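Local atomic coordinates of lipoprotein (Colwellia psychrerythraea, PDB entry 3O0Y), a protein that is of unknown function but is a putative lipoprotein of the DUF885 family, which is grouped with the MA clan of peptidases. Residues P135-Q140 and A179-K184; L325-T330 and D490-L495. All coordinates share one frame; numbering follows the deposited sequence.

Overall arrangement
Two kinds of junction appear in this largely helical single chain: a loop laid on a helix, and the end of one helix set against the start of another. Contact 1 comes first in sequence: the loop after strand 126-128 packs against helix 174-190 in a buried contact. Contact 2 follows in series, at the surface, where the end of helix 302-326 and the turn beyond it meet the start of helix 491-515. The two use different helices. Their centres lie 47 Å apart, on opposite sides of the chain's centre, and with nearest atoms about 26 Å apart they do not touch. Contact 1 is local, its segments 39 residues apart; contact 2 brings together segments 160 residues apart.

Contact 1 (P135-Q140 and A179-K184); sequences PFIVNQ and ATIIEK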
ATOM      1  N   PRO A 135      10.767   3.500  -8.638  1.00  6.77           N
ATOM      2  CA  PRO A 135      11.746   4.232  -9.510  1.00  7.55           C
ATOM      3  C   PRO A 135      12.564   5.307  -8.848  1.00  8.12           C
ATOM      4  O   PRO A 135      13.665   5.627  -9.358  1.00  8.56           O
ATOM      5  CB  PRO A 135      10.839   4.847 -10.574  1.00  9.48           C
ATOM      6  CG  PRO A 135       9.477   4.974  -9.954  1.00  7.69           C
ATOM      7  CD  PRO A 135       9.357   3.772  -9.052  1.00  9.63           C
ATOM      8  N   PHE A 136      12.073   5.927  -7.779  1.00  7.46           N
ATOM      9  CA  PHE A 136      12.732   7.124  -7.199  1.00 10.07           C
ATOM     10  C   PHE A 136      13.042   6.900  -5.716  1.00  9.61           C
ATOM     11  O   PHE A 136      12.112   6.891  -4.863  1.00 10.68           O
ATOM     12  CB  PHE A 136      11.865   8.332  -7.419  1.00  9.61           C
ATOM     13  CG  PHE A 136      11.509   8.556  -8.881  1.00  8.47           C
ATOM     14  CD1 PHE A 136      12.492   8.655  -9.856  1.00 13.42           C
ATOM     15  CD2 PHE A 136      10.199   8.609  -9.281  1.00 11.43           C
ATOM     16  CE1 PHE A 136      12.147   8.789 -11.182  1.00 12.17           C
ATOM     17  CE2 PHE A 136       9.853   8.746 -10.642  1.00 15.92           C
ATOM     18  CZ  PHE A 136      10.837   8.832 -11.582  1.00 12.67           C
ATOM     19  N   ILE A 137      14.319   6.639  -5.428  1.00  7.98           N
ATOM     20  CA  ILE A 137      14.710   6.243  -4.059  1.00  9.49           C
ATOM     21  C   ILE A 137      14.378   7.349  -3.070  1.00 10.40           C
ATOM     22  O   ILE A 137      14.056   7.063  -1.925  1.00 10.30           O
ATOM     23  CB  ILE A 137      16.148   5.727  -3.993  1.00 10.53           C
ATOM     24  CG1 ILE A 137      16.433   5.047  -2.671  1.00  8.50           C
ATOM     25  CG2 ILE A 137      17.181   6.909  -4.367  1.00 11.38           C
ATOM     26  CD1 ILE A 137      17.725   4.221  -2.652  1.00 11.28           C
ATOM     27  N   VAL A 138      14.469   8.612  -3.510  1.00 10.52           N
ATOM     28  CA  VAL A 138      14.017   9.740  -2.722  1.00 11.00           C
ATOM     29  C   VAL A 138      12.855  10.396  -3.480  1.00 10.63           C
ATOM     30  O   VAL A 138      12.950  10.775  -4.629  1.00 10.70           O
ATOM     31  CB  VAL A 138      15.157  10.764  -2.490  1.00 12.70           C
ATOM     32  CG1 VAL A 138      14.628  12.028  -1.739  1.00 12.92           C
ATOM     33  CG2 VAL A 138      16.414  10.080  -1.803  1.00 11.87           C
ATOM     34  N   ASN A 139      11.712  10.466  -2.814  1.00  9.80           N
ATOM     35  CA  ASN A 139      10.506  10.999  -3.401  1.00  9.15           C
ATOM     36  C   ASN A 139       9.636  11.578  -2.268  1.00  9.83           C
ATOM     37  O   ASN A 139      10.050  11.629  -1.127  1.00  9.22           O
ATOM     38  CB  ASN A 139       9.786   9.933  -4.240  1.00  9.74           C
ATOM     39  CG  ASN A 139       9.166   8.811  -3.405  1.00 10.48           C
ATOM     40  OD1 ASN A 139       8.223   9.065  -2.669  1.00  9.42           O
ATOM     41  ND2 ASN A 139       9.683   7.590  -3.513  1.00 12.36           N
ATOM     42  N   GLN A 140       8.515  12.163  -2.631  1.00  8.80           N
ATOM     43  CA  GLN A 140       7.668  12.861  -1.665  1.00  9.38           C
ATOM     44  C   GLN A 140       6.721  12.015  -0.805  1.00 10.50           C
ATOM     45  O   GLN A 140       6.142  12.532   0.100  1.00  9.86           O
ATOM     46  CB  GLN A 140       6.844  13.930  -2.445  1.00  9.91           C
ATOM     47  CG  GLN A 140       5.455  13.498  -2.973  1.00 10.70           C
ATOM     48  CD  GLN A 140       5.494  12.538  -4.205  1.00 10.17           C
ATOM     49  OE1 GLN A 140       6.563  12.159  -4.698  1.00 11.08           O
ATOM     50  NE2 GLN A 140       4.313  12.095  -4.637  1.00  7.51           N
ATOM     51  N   ALA A 179      24.168   8.071   3.388  1.00 11.03           N
ATOM     52  CA  ALA A 179      25.280   8.058   2.392  1.00 11.94           C
ATOM     53  C   ALA A 179      24.984   7.032   1.305  1.00 11.54           C
ATOM     54  O   ALA A 179      25.188   7.309   0.154  1.00 11.32           O
ATOM     55  CB  ALA A 179      26.584   7.780   3.046  1.00 10.13           C
ATOM     56  N   THR A 180      24.372   5.878   1.660  1.00 10.50           N
ATOM     57  CA  THR A 180      24.151   4.872   0.637  1.00 10.25           C
ATOM     58  C   THR A 180      23.001   5.341  -0.285  1.00 11.25           C
ATOM     59  O   THR A 180      23.049   5.082  -1.478  1.00 11.56           O
ATOM     60  CB  THR A 180      23.920   3.466   1.209  1.00 11.53           C
ATOM     61  OG1 THR A 180      22.741   3.447   2.057  1.00  9.55           O
ATOM     62  CG2 THR A 180      25.147   2.946   2.048  1.00 10.26           C
ATOM     63  N   ILE A 181      21.970   5.976   0.280  1.00 11.66           N
ATOM     64  CA  ILE A 181      20.831   6.549  -0.489  1.00 12.11           C
ATOM     65  C   ILE A 181      21.322   7.570  -1.501  1.00 11.14           C
ATOM     66  O   ILE A 181      21.001   7.514  -2.712  1.00 10.00           O
ATOM     67  CB  ILE A 181      19.744   7.125   0.408  1.00 11.13           C
ATOM     68  CG1 ILE A 181      19.052   5.961   1.168  1.00 11.78           C
ATOM     69  CG2 ILE A 181      18.711   7.976  -0.412  1.00 12.01           C
ATOM     70  CD1 ILE A 181      18.023   6.373   2.157  1.00 10.92           C
ATOM     71  N   ILE A 182      22.194   8.474  -1.050  1.00 11.71           N
ATOM     72  CA  ILE A 182      22.781   9.439  -1.969  1.00 11.77           C
ATOM     73  C   ILE A 182      23.594   8.783  -3.026  1.00 12.07           C
ATOM     74  O   ILE A 182      23.501   9.163  -4.207  1.00 11.72           O
ATOM     75  CB  ILE A 182      23.645  10.499  -1.185  1.00 12.18           C
ATOM     76  CG1 ILE A 182      22.704  11.362  -0.327  1.00 14.32           C
ATOM     77  CG2 ILE A 182      24.498  11.314  -2.170  1.00 12.43           C
ATOM     78  CD1 ILE A 182      23.409  12.135   0.889  1.00 12.52           C
ATOM     79  N   GLU A 183      24.374   7.782  -2.655  1.00 11.79           N
ATOM     80  CA  GLU A 183      25.162   7.055  -3.657  1.00 12.90           C
ATOM     81  C   GLU A 183      24.291   6.448  -4.743  1.00 12.62           C
ATOM     82  O   GLU A 183      24.681   6.484  -5.918  1.00 12.14           O
ATOM     83  CB  GLU A 183      25.986   5.953  -2.994  1.00 14.84           C
ATOM     84  CG  GLU A 183      27.140   5.448  -3.776  1.00 20.74           C
ATOM     85  CD  GLU A 183      27.798   4.253  -3.086  1.00 24.65           C
ATOM     86  OE1 GLU A 183      27.617   4.095  -1.821  1.00 23.02           O
ATOM     87  OE2 GLU A 183      28.434   3.457  -3.852  1.00 27.55           O
ATOM     88  N   LYS A 184      23.149   5.853  -4.360  1.00 10.16           N
ATOM     89  CA  LYS A 184      22.223   5.256  -5.354  1.00  9.03           C
ATOM     90  C   LYS A 184      21.514   6.324  -6.198  1.00  9.81           C
ATOM     91  O   LYS A 184      21.427   6.207  -7.410  1.00 11.24           O
ATOM     92  CB  LYS A 184      21.159   4.368  -4.652  1.00  9.00           C
ATOM     93  CG  LYS A 184      20.398   3.471  -5.595  1.00 10.78           C
ATOM     94  CD  LYS A 184      21.272   2.581  -6.482  1.00 10.73           C
ATOM     95  CE  LYS A 184      20.439   1.545  -7.239  1.00 10.19           C
ATOM     96  NZ  LYS A 184      19.364   2.088  -8.091  1.00  8.94           N
TER
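V138 and I181 meet methyl to methyl, V138 CG2 lying 3.4 Å from I181 CG2, tighter than usual van der Waals contact. The two side chains cross at about a right angle. Beside them I137 reaches to the next turn of helix 174-190. With CG1 turned opposite the backbone N (chi1 -167°) and chi2 likewise extended, its CD1 lands on the aliphatic root of K184, 4.0 Å from both K184 CB and K184 CG. I137 CG1 also stands 4.3 Å from I181 CG2, so one isoleucine methyl packs against two successive loop residues. The same two loop side chains also touch A203 and L207 of helix 197-210 (V138) and Y71 (I137).

Behind this first shell the loop is braced by its own polar groups. N139 ND2 gives a 2.9 Å bond to F136 O, nearly straight at 164° and close to the plane of the amide, while N139 OD1 accepts from the backbone N of I141 and N142. The carboxamide therefore bridges both flanks of the turn that presents I137 and V138.

K184 divides its labour: its root covers I137, whereas the chain bends at chi2 and chi4 and NZ bonds to the carbonyl O of G125 and N123 and forms a salt bridge with D188 of its own helix. Three apolar side chains and the root of a buried lysine thus make the contact; the lysine's charge is probably compensated by D188, while the two carbonyls tie the helix to the chain just before strand 126-128.

Contact 2 (L325-T330 and D490-L495); sequences LAQGYT and DPFGDL
Q327 lays its side chain across P491 and F492 at the start of helix 491-515. With CG beside the backbone N and opposite the carbonyl carbon (chi1 -65°), Q327 CG comes to 3.7 Å from F492 CZ. The bend at chi2 (-53°) then swings the amide so that it splits between the two rings: NE2 sits 3.6 Å from P491 CB and equally near P491 CG, while OE1 comes within 3.7 Å of F492 CZ. Amide and phenyl planes stand 76° apart.

Two helix ends confront each other here. Helix 302-326 finishes in a Schellman motif, with G328 at positive phi, and helix 491-515 begins with D490 as N-cap, its OD1 accepting from G493 N at 3.0 Å from above the carboxylate plane; D490 OD2 is salt-bridged to K433. Were Q327 cut back to an alanine, the P491 ring would probably lose the amide that covers it, and F492 would keep little more than the CB contact from this residue.

Past the glycine, Y329 adds a looser apolar touch, its CE2 4.4 Å from F492 CZ at the edge of the phenyl ring. Y329 OH is hydrogen-bonded to E344, and F492 makes a cation-pi contact with R346 and meets the ring of F347.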
ATOM      1  N   LEU A 325     -30.592  12.187  -9.808  1.00  3.66           N
ATOM      2  CA  LEU A 325     -31.822  12.703 -10.310  1.00  5.73           C
ATOM      3  C   LEU A 325     -32.967  12.304  -9.390  1.00  5.34           C
ATOM      4  O   LEU A 325     -33.834  13.142  -9.071  1.00  5.47           O
ATOM      5  CB  LEU A 325     -32.136  12.100 -11.709  1.00  5.58           C
ATOM      6  CG  LEU A 325     -31.289  12.698 -12.816  1.00  7.85           C
ATOM      7  CD1 LEU A 325     -31.597  11.973 -14.131  1.00  6.16           C
ATOM      8  CD2 LEU A 325     -31.529  14.125 -13.021  1.00 11.00           C
ATOM      9  N   ALA A 326     -32.957  11.044  -8.921  1.00  6.58           N
ATOM     10  CA  ALA A 326     -34.015  10.540  -8.116  1.00  6.05           C
ATOM     11  C   ALA A 326     -34.085  11.248  -6.738  1.00  6.14           C
ATOM     12  O   ALA A 326     -35.138  11.246  -6.070  1.00  7.02           O
ATOM     13  CB  ALA A 326     -33.908   9.004  -7.923  1.00  7.32           C
ATOM     14  N   GLN A 327     -32.976  11.781  -6.296  1.00  5.03           N
ATOM     15  CA  GLN A 327     -32.909  12.590  -5.063  1.00  4.76           C
ATOM     16  C   GLN A 327     -33.195  14.049  -5.286  1.00  7.05           C
ATOM     17  O   GLN A 327     -33.208  14.833  -4.319  1.00  6.83           O
ATOM     18  CB  GLN A 327     -31.529  12.458  -4.386  1.00  5.41           C
ATOM     19  CG  GLN A 327     -31.212  11.064  -3.879  1.00  5.64           C
ATOM     20  CD  GLN A 327     -32.294  10.551  -2.987  1.00  8.63           C
ATOM     21  OE1 GLN A 327     -32.666  11.205  -2.014  1.00 13.78           O
ATOM     22  NE2 GLN A 327     -32.702   9.347  -3.240  1.00 10.13           N
ATOM     23  N   GLY A 328     -33.387  14.456  -6.556  1.00  4.58           N
ATOM     24  CA  GLY A 328     -33.717  15.835  -6.868  1.00  6.63           C
ATOM     25  C   GLY A 328     -32.525  16.718  -7.266  1.00  7.42           C
ATOM     26  O   GLY A 328     -32.652  17.952  -7.310  1.00  6.59           O
ATOM     27  N   TYR A 329     -31.399  16.086  -7.522  1.00  5.12           N
ATOM     28  CA  TYR A 329     -30.151  16.761  -7.896  1.00  5.33           C
ATOM     29  C   TYR A 329     -29.958  16.600  -9.382  1.00  6.38           C
ATOM     30  O   TYR A 329     -29.472  15.577  -9.822  1.00  6.48           O
ATOM     31  CB  TYR A 329     -28.984  16.210  -7.108  1.00  5.59           C
ATOM     32  CG  TYR A 329     -28.980  16.673  -5.678  1.00  5.65           C
ATOM     33  CD1 TYR A 329     -28.133  17.706  -5.267  1.00  8.01           C
ATOM     34  CD2 TYR A 329     -29.865  16.130  -4.742  1.00  8.72           C
ATOM     35  CE1 TYR A 329     -28.183  18.176  -3.941  1.00  9.21           C
ATOM     36  CE2 TYR A 329     -29.927  16.616  -3.445  1.00  7.92           C
ATOM     37  CZ  TYR A 329     -29.073  17.583  -3.030  1.00 10.97           C
ATOM     38  OH  TYR A 329     -29.133  18.109  -1.722  1.00 10.39           O
ATOM     39  N   THR A 330     -30.408  17.610 -10.150  1.00  7.92           N
ATOM     40  CA  THR A 330     -30.629  17.429 -11.552  1.00 10.55           C
ATOM     41  C   THR A 330     -29.755  18.396 -12.390  1.00 12.44           C
ATOM     42  O   THR A 330     -29.744  18.281 -13.607  1.00 14.41           O
ATOM     43  CB  THR A 330     -32.088  17.686 -11.965  1.00 11.23           C
ATOM     44  OG1 THR A 330     -32.292  19.077 -11.937  1.00 14.32           O
ATOM     45  CG2 THR A 330     -33.079  17.046 -10.983  1.00 12.02           C
ATOM     46  N   ASP A 490     -30.125   4.250   2.271  1.00  6.55           N
ATOM     47  CA  ASP A 490     -28.941   5.104   2.301  1.00  6.05           C
ATOM     48  C   ASP A 490     -28.425   5.492   0.926  1.00  6.54           C
ATOM     49  O   ASP A 490     -27.309   5.127   0.529  1.00  7.33           O
ATOM     50  CB  ASP A 490     -27.841   4.512   3.183  1.00  5.49           C
ATOM     51  CG  ASP A 490     -26.650   5.460   3.430  1.00  9.44           C
ATOM     52  OD1 ASP A 490     -26.714   6.686   3.166  1.00  8.78           O
ATOM     53  OD2 ASP A 490     -25.614   4.955   3.930  1.00  9.97           O
ATOM     54  N   PRO A 491     -29.243   6.244   0.172  1.00  4.91           N
ATOM     55  CA  PRO A 491     -28.847   6.596  -1.197  1.00  5.51           C
ATOM     56  C   PRO A 491     -27.617   7.469  -1.293  1.00  5.60           C
ATOM     57  O   PRO A 491     -26.811   7.303  -2.235  1.00  5.95           O
ATOM     58  CB  PRO A 491     -30.076   7.369  -1.746  1.00  7.11           C
ATOM     59  CG  PRO A 491     -30.840   7.801  -0.522  1.00  7.91           C
ATOM     60  CD  PRO A 491     -30.619   6.699   0.483  1.00  6.43           C
ATOM     61  N   PHE A 492     -27.398   8.327  -0.326  1.00  4.52           N
ATOM     62  CA  PHE A 492     -26.188   9.168  -0.388  1.00  5.52           C
ATOM     63  C   PHE A 492     -24.931   8.398  -0.066  1.00  5.21           C
ATOM     64  O   PHE A 492     -23.907   8.613  -0.721  1.00  5.67           O
ATOM     65  CB  PHE A 492     -26.353  10.438   0.418  1.00  6.49           C
ATOM     66  CG  PHE A 492     -27.466  11.324  -0.104  1.00  5.11           C
ATOM     67  CD1 PHE A 492     -27.304  12.055  -1.219  1.00  8.23           C
ATOM     68  CD2 PHE A 492     -28.696  11.348   0.516  1.00  5.60           C
ATOM     69  CE1 PHE A 492     -28.308  12.884  -1.715  1.00  8.15           C
ATOM     70  CE2 PHE A 492     -29.735  12.145   0.014  1.00  8.55           C
ATOM     71  CZ  PHE A 492     -29.538  12.899  -1.116  1.00  8.37           C
ATOM     72  N   GLY A 493     -24.989   7.463   0.894  1.00  6.40           N
ATOM     73  CA  GLY A 493     -23.841   6.563   1.100  1.00  6.27           C
ATOM     74  C   GLY A 493     -23.529   5.739  -0.121  1.00  6.27           C
ATOM     75  O   GLY A 493     -22.384   5.472  -0.442  1.00  6.40           O
ATOM     76  N   ASP A 494     -24.577   5.314  -0.838  1.00  5.27           N
ATOM     77  CA  ASP A 494     -24.392   4.591  -2.082  1.00  5.51           C
ATOM     78  C   ASP A 494     -23.686   5.436  -3.102  1.00  5.39           C
ATOM     79  O   ASP A 494     -22.765   4.998  -3.763  1.00  4.64           O
ATOM     80  CB  ASP A 494     -25.761   4.118  -2.613  1.00  6.66           C
ATOM     81  CG  ASP A 494     -25.659   3.092  -3.710  1.00  9.23           C
ATOM     82  OD1 ASP A 494     -24.669   2.320  -3.765  1.00  9.34           O
ATOM     83  OD2 ASP A 494     -26.647   3.011  -4.532  1.00 10.25           O
ATOM     84  N   LEU A 495     -24.074   6.678  -3.211  1.00  5.58           N
ATOM     85  CA  LEU A 495     -23.300   7.605  -4.047  1.00  5.98           C
ATOM     86  C   LEU A 495     -21.871   7.780  -3.648  1.00  7.27           C
ATOM     87  O   LEU A 495     -20.995   7.888  -4.534  1.00  7.37           O
ATOM     88  CB  LEU A 495     -24.000   8.975  -4.107  1.00  5.95           C
ATOM     89  CG  LEU A 495     -25.291   9.112  -4.910  1.00  6.66           C
ATOM     90  CD1 LEU A 495     -26.052  10.435  -4.620  1.00  5.37           C
ATOM     91  CD2 LEU A 495     -24.962   9.016  -6.456  1.00  5.84           C
TER